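Local coordinates for adenosine monophosphate-protein transferase FICD homolog (Caenorhabditis elegans, PDB 5JJ6) that belongs to the Fic/DOC (Fido) family, a mainly helical fold, and forms an assembly of two subunits in the crystal, at residues B[175-180]-B[214-219]; B[185-190]-B[206-211]. All coordinates share one frame; numbering follows the deposited sequence.

Interaction 1: B[175-180]-B[214-219]; sequences HNEVIG and GNADPV
Asn176 packs against Asn215 and Ala216 where helix 172-191 of the mainly helical Fido fold meets the loop that follows helix 202-213; the closest backbone approach, between the CA atoms of Asn176 and Ala216, is 4.7 Å. Asn176 CB lies on the loop backbone, 3.6 Å from Ala216 CA. Asn176 CG stands beside its own backbone N (chi1 -84°), which carries the amide out across Asn215; the two side chains cross at about a right angle, with their amide planes 34° apart. Asn176 ND2 comes within 3.3 Å of Asn215 O, but at too poor an angle to bond. Both polar groups find partners instead on the second subunit, ND2 on OD1 of its Asn176 and Asn215 O on ND2 of its Asn215, consistent with a contact built into the dimer interface. The packed part also includes Asn215 OD1, which faces Gly180 CA at 3.7 Å and is touched by Ile179 CG2 at 3.8 Å. The looser side lies at Glu177, whose one contact is CG grazing Ala216 CB, and where a water joins the backbones, donating to Asn176 O at 2.6 Å and accepting from Ala216 N at 3.1 Å.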
ATOM      1  N   HIS B 175      11.163  -0.381   3.619  1.00 37.40           N
ATOM      2  CA  HIS B 175      11.262   0.029   2.222  1.00 38.01           C
ATOM      3  C   HIS B 175      10.013   0.791   1.788  1.00 38.62           C
ATOM      4  O   HIS B 175      10.091   1.938   1.316  1.00 36.42           O
ATOM      5  CB  HIS B 175      11.468  -1.178   1.302  1.00 36.86           C
ATOM      6  CG  HIS B 175      12.809  -1.817   1.433  1.00 35.22           C
ATOM      7  ND1 HIS B 175      13.162  -2.603   2.513  1.00 40.70           N
ATOM      8  CD2 HIS B 175      13.892  -1.786   0.624  1.00 34.17           C
ATOM      9  CE1 HIS B 175      14.403  -3.025   2.361  1.00 37.89           C
ATOM     10  NE2 HIS B 175      14.871  -2.543   1.222  1.00 38.21           N
ATOM     11  N   ASN B 176       8.858   0.165   1.987  1.00 36.78           N
ATOM     12  CA  ASN B 176       7.606   0.777   1.569  1.00 40.57           C
ATOM     13  C   ASN B 176       7.329   2.134   2.227  1.00 44.26           C
ATOM     14  O   ASN B 176       6.711   3.008   1.602  1.00 46.37           O
ATOM     15  CB  ASN B 176       6.446  -0.164   1.848  1.00 42.92           C
ATOM     16  CG  ASN B 176       6.256  -1.174   0.753  1.00 45.38           C
ATOM     17  OD1 ASN B 176       6.777  -1.005  -0.358  1.00 42.83           O
ATOM     18  ND2 ASN B 176       5.502  -2.231   1.049  1.00 42.16           N
ATOM     19  N   GLU B 177       7.775   2.303   3.474  1.00 39.03           N
ATOM     20  CA  GLU B 177       7.676   3.582   4.171  1.00 34.50           C
ATOM     21  C   GLU B 177       8.551   4.638   3.518  1.00 36.71           C
ATOM     22  O   GLU B 177       8.109   5.767   3.292  1.00 38.55           O
ATOM     23  CB  GLU B 177       8.055   3.415   5.637  1.00 34.59           C
ATOM     24  CG  GLU B 177       6.929   2.846   6.489  1.00 43.82           C
ATOM     25  CD  GLU B 177       7.370   2.456   7.903  1.00 56.06           C
ATOM     26  OE1 GLU B 177       8.529   2.756   8.298  1.00 52.10           O
ATOM     27  OE2 GLU B 177       6.539   1.855   8.627  1.00 58.31           O
ATOM     28  N   VAL B 178       9.784   4.266   3.193  1.00 36.63           N
ATOM     29  CA  VAL B 178      10.680   5.186   2.510  1.00 33.72           C
ATOM     30  C   VAL B 178      10.061   5.649   1.190  1.00 36.56           C
ATOM     31  O   VAL B 178       9.921   6.861   0.933  1.00 33.77           O
ATOM     32  CB  VAL B 178      12.057   4.525   2.271  1.00 30.89           C
ATOM     33  CG1 VAL B 178      12.895   5.318   1.299  1.00 29.11           C
ATOM     34  CG2 VAL B 178      12.791   4.383   3.590  1.00 35.29           C
ATOM     35  N   ILE B 179       9.661   4.677   0.374  1.00 35.38           N
ATOM     36  CA  ILE B 179       9.062   4.964  -0.929  1.00 37.66           C
ATOM     37  C   ILE B 179       7.811   5.839  -0.830  1.00 38.18           C
ATOM     38  O   ILE B 179       7.687   6.849  -1.540  1.00 37.23           O
ATOM     39  CB  ILE B 179       8.755   3.652  -1.684  1.00 40.22           C
ATOM     40  CG1 ILE B 179      10.078   2.989  -2.104  1.00 32.21           C
ATOM     41  CG2 ILE B 179       7.952   3.930  -2.930  1.00 35.87           C
ATOM     42  CD1 ILE B 179      10.071   1.472  -2.072  1.00 32.20           C
ATOM     43  N   GLY B 180       6.897   5.449   0.051  1.00 39.34           N
ATOM     44  CA  GLY B 180       5.700   6.231   0.321  1.00 39.35           C
ATOM     45  C   GLY B 180       5.979   7.669   0.724  1.00 38.39           C
ATOM     46  O   GLY B 180       5.358   8.588   0.191  1.00 40.22           O
ATOM     47  N   GLY B 214       0.550   4.787   1.508  1.00 49.12           N
ATOM     48  CA  GLY B 214       0.108   4.010   0.358  1.00 50.62           C
ATOM     49  C   GLY B 214       0.758   2.644   0.171  1.00 52.14           C
ATOM     50  O   GLY B 214       0.072   1.621   0.101  1.00 53.64           O
ATOM     51  N   ASN B 215       2.078   2.626   0.038  1.00 48.61           N
ATOM     52  CA  ASN B 215       2.784   1.371  -0.130  1.00 42.55           C
ATOM     53  C   ASN B 215       2.835   0.530   1.142  1.00 45.70           C
ATOM     54  O   ASN B 215       2.635  -0.677   1.098  1.00 51.30           O
ATOM     55  CB  ASN B 215       4.193   1.628  -0.642  1.00 41.26           C
ATOM     56  CG  ASN B 215       4.205   2.445  -1.914  1.00 42.10           C
ATOM     57  OD1 ASN B 215       4.268   3.669  -1.888  1.00 40.77           O
ATOM     58  ND2 ASN B 215       4.124   1.761  -3.044  1.00 45.99           N
ATOM     59  N   ALA B 216       3.081   1.162   2.282  1.00 46.92           N
ATOM     60  CA  ALA B 216       3.293   0.409   3.514  1.00 44.33           C
ATOM     61  C   ALA B 216       2.001  -0.185   4.056  1.00 50.70           C
ATOM     62  O   ALA B 216       1.991  -1.308   4.546  1.00 52.39           O
ATOM     63  CB  ALA B 216       3.941   1.296   4.564  1.00 45.34           C
ATOM     64  N   ASP B 217       0.906   0.556   3.933  1.00 52.96           N
ATOM     65  CA  ASP B 217      -0.376   0.132   4.486  1.00 50.45           C
ATOM     66  C   ASP B 217      -1.517   0.681   3.639  1.00 55.38           C
ATOM     67  O   ASP B 217      -2.158   1.658   4.013  1.00 57.74           O
ATOM     68  CB  ASP B 217      -0.508   0.614   5.934  1.00 60.21           C
ATOM     69  CG  ASP B 217      -1.571  -0.145   6.718  1.00 66.06           C
ATOM     70  OD1 ASP B 217      -2.336  -0.919   6.100  1.00 66.53           O
ATOM     71  OD2 ASP B 217      -1.641   0.043   7.956  1.00 62.15           O
ATOM     72  N   PRO B 218      -1.763   0.062   2.477  1.00 54.89           N
ATOM     73  CA  PRO B 218      -2.698   0.628   1.496  1.00 58.12           C
ATOM     74  C   PRO B 218      -4.159   0.682   1.950  1.00 51.73           C
ATOM     75  O   PRO B 218      -4.885   1.592   1.562  1.00 51.59           O
ATOM     76  CB  PRO B 218      -2.535  -0.304   0.289  1.00 49.76           C
ATOM     77  CG  PRO B 218      -1.990  -1.551   0.849  1.00 47.81           C
ATOM     78  CD  PRO B 218      -1.106  -1.152   1.972  1.00 45.63           C
ATOM     79  N   VAL B 219      -4.579  -0.273   2.762  1.00 50.20           N
ATOM     80  CA  VAL B 219      -5.965  -0.318   3.201  1.00 58.02           C
ATOM     81  C   VAL B 219      -6.321   0.915   4.066  1.00 61.50           C
ATOM     82  O   VAL B 219      -7.457   1.395   4.045  1.00 58.86           O
ATOM     83  CB  VAL B 219      -6.260  -1.657   3.943  1.00 57.97           C
ATOM     84  CG1 VAL B 219      -5.112  -2.038   4.876  1.00 67.92           C
ATOM     85  CG2 VAL B 219      -7.591  -1.609   4.679  1.00 60.99           C
TER
HETATM   86  O   HOH W   1       4.387   3.951   2.276  1.00 40.55           O

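Interaction 2: B[185-190]-B[206-211]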
ATOM      1  N   LEU B 185       6.184  13.568  -0.445  1.00 40.07           N
ATOM      2  CA  LEU B 185       6.992  14.770  -0.549  1.00 42.77           C
ATOM      3  C   LEU B 185       6.963  15.343  -1.967  1.00 47.72           C
ATOM      4  O   LEU B 185       6.837  16.562  -2.157  1.00 49.48           O
ATOM      5  CB  LEU B 185       8.433  14.478  -0.108  1.00 44.75           C
ATOM      6  CG  LEU B 185       9.352  15.688   0.075  1.00 43.46           C
ATOM      7  CD1 LEU B 185       8.723  16.707   1.008  1.00 47.15           C
ATOM      8  CD2 LEU B 185      10.674  15.246   0.623  1.00 42.93           C
ATOM      9  N   ARG B 186       7.097  14.467  -2.961  1.00 53.06           N
ATOM     10  CA  ARG B 186       7.082  14.904  -4.359  1.00 54.60           C
ATOM     11  C   ARG B 186       5.734  15.536  -4.682  1.00 51.33           C
ATOM     12  O   ARG B 186       5.661  16.555  -5.367  1.00 53.33           O
ATOM     13  CB  ARG B 186       7.395  13.738  -5.314  1.00 57.68           C
ATOM     14  CG  ARG B 186       8.907  13.611  -5.630  1.00 67.06           C
ATOM     15  CD  ARG B 186       9.271  12.499  -6.633  1.00 64.18           C
ATOM     16  NE  ARG B 186       8.725  11.193  -6.273  1.00 62.18           N
ATOM     17  CZ  ARG B 186       7.601  10.693  -6.787  1.00 69.84           C
ATOM     18  NH1 ARG B 186       6.916  11.400  -7.682  1.00 74.87           N
ATOM     19  NH2 ARG B 186       7.158   9.495  -6.409  1.00 57.91           N
ATOM     20  N   PHE B 187       4.671  14.924  -4.172  1.00 49.26           N
ATOM     21  CA  PHE B 187       3.319  15.443  -4.343  1.00 47.05           C
ATOM     22  C   PHE B 187       3.194  16.832  -3.743  1.00 52.75           C
ATOM     23  O   PHE B 187       2.600  17.745  -4.333  1.00 56.00           O
ATOM     24  CB  PHE B 187       2.320  14.509  -3.692  1.00 41.96           C
ATOM     25  CG  PHE B 187       0.946  15.045  -3.661  1.00 51.33           C
ATOM     26  CD1 PHE B 187       0.226  15.199  -4.829  1.00 55.57           C
ATOM     27  CD2 PHE B 187       0.367  15.430  -2.460  1.00 58.53           C
ATOM     28  CE1 PHE B 187      -1.072  15.707  -4.805  1.00 56.98           C
ATOM     29  CE2 PHE B 187      -0.924  15.940  -2.425  1.00 57.82           C
ATOM     30  CZ  PHE B 187      -1.645  16.077  -3.603  1.00 56.04           C
ATOM     31  N   LEU B 188       3.742  16.968  -2.544  1.00 49.42           N
ATOM     32  CA  LEU B 188       3.761  18.236  -1.852  1.00 50.89           C
ATOM     33  C   LEU B 188       4.408  19.295  -2.730  1.00 54.89           C
ATOM     34  O   LEU B 188       3.847  20.371  -2.927  1.00 61.00           O
ATOM     35  CB  LEU B 188       4.509  18.098  -0.526  1.00 47.35           C
ATOM     36  CG  LEU B 188       4.526  19.253   0.465  1.00 44.56           C
ATOM     37  CD1 LEU B 188       4.573  18.683   1.859  1.00 45.54           C
ATOM     38  CD2 LEU B 188       5.722  20.144   0.235  1.00 50.20           C
ATOM     39  N   ASN B 189       5.556  18.975  -3.315  1.00 53.47           N
ATOM     40  CA  ASN B 189       6.268  19.978  -4.106  1.00 56.19           C
ATOM     41  C   ASN B 189       5.638  20.286  -5.467  1.00 60.13           C
ATOM     42  O   ASN B 189       5.703  21.416  -5.945  1.00 61.81           O
ATOM     43  CB  ASN B 189       7.724  19.556  -4.307  1.00 56.31           C
ATOM     44  CG  ASN B 189       8.578  19.834  -3.089  1.00 58.21           C
ATOM     45  OD1 ASN B 189       8.425  20.868  -2.452  1.00 70.42           O
ATOM     46  ND2 ASN B 189       9.478  18.922  -2.759  1.00 57.14           N
ATOM     47  N   CYS B 190       5.042  19.289  -6.102  1.00 58.12           N
ATOM     48  CA  CYS B 190       4.557  19.491  -7.454  1.00 56.91           C
ATOM     49  C   CYS B 190       3.048  19.672  -7.573  1.00 59.18           C
ATOM     50  O   CYS B 190       2.519  19.730  -8.680  1.00 74.53           O
ATOM     51  CB  CYS B 190       5.036  18.335  -8.337  1.00 62.32           C
ATOM     52  SG  CYS B 190       6.854  18.330  -8.505  1.00 71.55           S
ATOM     53  N   LEU B 206      -5.407  14.597   3.018  1.00 53.20           N
ATOM     54  CA  LEU B 206      -5.743  13.213   2.718  1.00 48.04           C
ATOM     55  C   LEU B 206      -4.832  12.619   1.654  1.00 53.50           C
ATOM     56  O   LEU B 206      -4.448  11.456   1.753  1.00 51.76           O
ATOM     57  CB  LEU B 206      -7.200  13.093   2.277  1.00 47.92           C
ATOM     58  CG  LEU B 206      -8.192  13.318   3.412  1.00 54.52           C
ATOM     59  CD1 LEU B 206      -9.623  13.249   2.910  1.00 57.60           C
ATOM     60  CD2 LEU B 206      -7.948  12.316   4.527  1.00 57.06           C
ATOM     61  N   GLU B 207      -4.501  13.410   0.636  1.00 53.55           N
ATOM     62  CA  GLU B 207      -3.659  12.938  -0.461  1.00 53.53           C
ATOM     63  C   GLU B 207      -2.246  12.735   0.005  1.00 50.35           C
ATOM     64  O   GLU B 207      -1.575  11.781  -0.403  1.00 57.93           O
ATOM     65  CB  GLU B 207      -3.676  13.904  -1.645  1.00 55.61           C
ATOM     66  CG  GLU B 207      -4.913  13.781  -2.507  1.00 64.91           C
ATOM     67  CD  GLU B 207      -5.214  12.339  -2.871  1.00 72.69           C
ATOM     68  OE1 GLU B 207      -4.362  11.702  -3.541  1.00 67.53           O
ATOM     69  OE2 GLU B 207      -6.300  11.850  -2.474  1.00 73.66           O
ATOM     70  N   MET B 208      -1.784  13.643   0.851  1.00 46.77           N
ATOM     71  CA  MET B 208      -0.478  13.458   1.447  1.00 49.12           C
ATOM     72  C   MET B 208      -0.435  12.176   2.277  1.00 48.10           C
ATOM     73  O   MET B 208       0.531  11.423   2.181  1.00 45.48           O
ATOM     74  CB  MET B 208      -0.088  14.665   2.284  1.00 48.56           C
ATOM     75  CG  MET B 208       0.543  15.760   1.455  1.00 51.83           C
ATOM     76  SD  MET B 208       1.283  17.044   2.474  1.00 69.75           S
ATOM     77  CE  MET B 208      -0.115  17.543   3.481  1.00 44.88           C
ATOM     78  N   HIS B 209      -1.471  11.917   3.074  1.00 44.37           N
ATOM     79  CA  HIS B 209      -1.490  10.694   3.880  1.00 43.76           C
ATOM     80  C   HIS B 209      -1.585   9.441   3.011  1.00 46.38           C
ATOM     81  O   HIS B 209      -1.015   8.394   3.326  1.00 45.53           O
ATOM     82  CB  HIS B 209      -2.652  10.709   4.870  1.00 41.25           C
ATOM     83  CG  HIS B 209      -2.674   9.529   5.791  1.00 41.89           C
ATOM     84  ND1 HIS B 209      -3.527   8.459   5.612  1.00 44.60           N
ATOM     85  CD2 HIS B 209      -1.954   9.249   6.903  1.00 41.56           C
ATOM     86  CE1 HIS B 209      -3.326   7.572   6.570  1.00 45.87           C
ATOM     87  NE2 HIS B 209      -2.377   8.029   7.370  1.00 41.91           N
ATOM     88  N   ARG B 210      -2.310   9.563   1.909  1.00 51.64           N
ATOM     89  CA  ARG B 210      -2.562   8.444   1.020  1.00 47.85           C
ATOM     90  C   ARG B 210      -1.233   8.084   0.391  1.00 47.44           C
ATOM     91  O   ARG B 210      -0.941   6.918   0.162  1.00 53.74           O
ATOM     92  CB  ARG B 210      -3.624   8.807  -0.027  1.00 53.91           C
ATOM     93  CG  ARG B 210      -3.926   7.718  -1.023  1.00 65.86           C
ATOM     94  CD  ARG B 210      -5.305   7.864  -1.676  1.00 68.21           C
ATOM     95  NE  ARG B 210      -5.802   6.546  -2.087  1.00 82.40           N
ATOM     96  CZ  ARG B 210      -6.914   5.976  -1.618  1.00 82.54           C
ATOM     97  NH1 ARG B 210      -7.675   6.625  -0.736  1.00 72.04           N
ATOM     98  NH2 ARG B 210      -7.272   4.762  -2.040  1.00 66.48           N
ATOM     99  N   ARG B 211      -0.397   9.080   0.139  1.00 45.19           N
ATOM    100  CA  ARG B 211       0.933   8.770  -0.369  1.00 44.76           C
ATOM    101  C   ARG B 211       1.932   8.339   0.731  1.00 47.16           C
ATOM    102  O   ARG B 211       2.798   7.488   0.492  1.00 46.21           O
ATOM    103  CB  ARG B 211       1.449   9.950  -1.175  1.00 42.84           C
ATOM    104  CG  ARG B 211       0.742  10.002  -2.515  1.00 48.73           C
ATOM    105  CD  ARG B 211       0.974  11.273  -3.289  1.00 56.02           C
ATOM    106  NE  ARG B 211       0.457  11.153  -4.651  1.00 61.09           N
ATOM    107  CZ  ARG B 211      -0.830  11.232  -4.971  1.00 64.84           C
ATOM    108  NH1 ARG B 211      -1.736  11.444  -4.020  1.00 66.37           N
ATOM    109  NH2 ARG B 211      -1.216  11.104  -6.237  1.00 65.24           N
TER
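The Phe187 ring carries the guanidinium of Arg211 over one face, while Met208 CG lies at its edge, in the ring plane, 3.9 Å from Phe187 CD2. The guanidinium in turn has Phe187 over one face, offset toward the rim, and Glu207 O at its edge, in plane. The two planes are 16° apart, yet the stack is offset: Arg211 CZ is 4.6 Å from the ring centroid and 28° off the normal, an off-centre cation-pi contact. Arg211 arrives with its chain extended from CG to NE, its CD passing Phe187 CB at 3.5 Å. Phe187 CG lies anti to the backbone N (chi1 172°), which sends the ring across to the facing helix. These are two roughly antiparallel helices of the Fido fold, 172-191 and 202-213, whose local axes approach to 9.5 Å. Glu207 leans its CB obliquely against Phe187 CE2 at 3.5 Å. Its chain bends at chi2, and Arg211 NH1 meets Glu207 OE1 at 2.7 Å in a salt bridge, on the anti side and somewhat tilted from the carboxylate plane, while OE1 itself lies in the guanidinium plane. Leu188 CD1 meets Met208 SD at 3.7 Å, and both side chains also touch Leu290 of helix 284-297.

Overall arrangement
Both contacts draw on helix 172-191, interaction 1 from its earlier turns and interaction 2 from its later ones, and their centres lie about 13 Å apart. The chain passes through interaction 2 between the two halves of interaction 1: it leaves the helix, returns roughly antiparallel as helix 202-213, and then runs into the loop of interaction 1. Apart from this continuity, the segments of the two contacts do not touch. His209, on segment 206-211, ties this helix to the family's signature motif, HPFTDGNGR, by stacking on Phe280 and hydrogen-bonding through NE2 to Asp282 O. Both contacts reach the second subunit, where Val219 of one chain packs on Arg211 of the other.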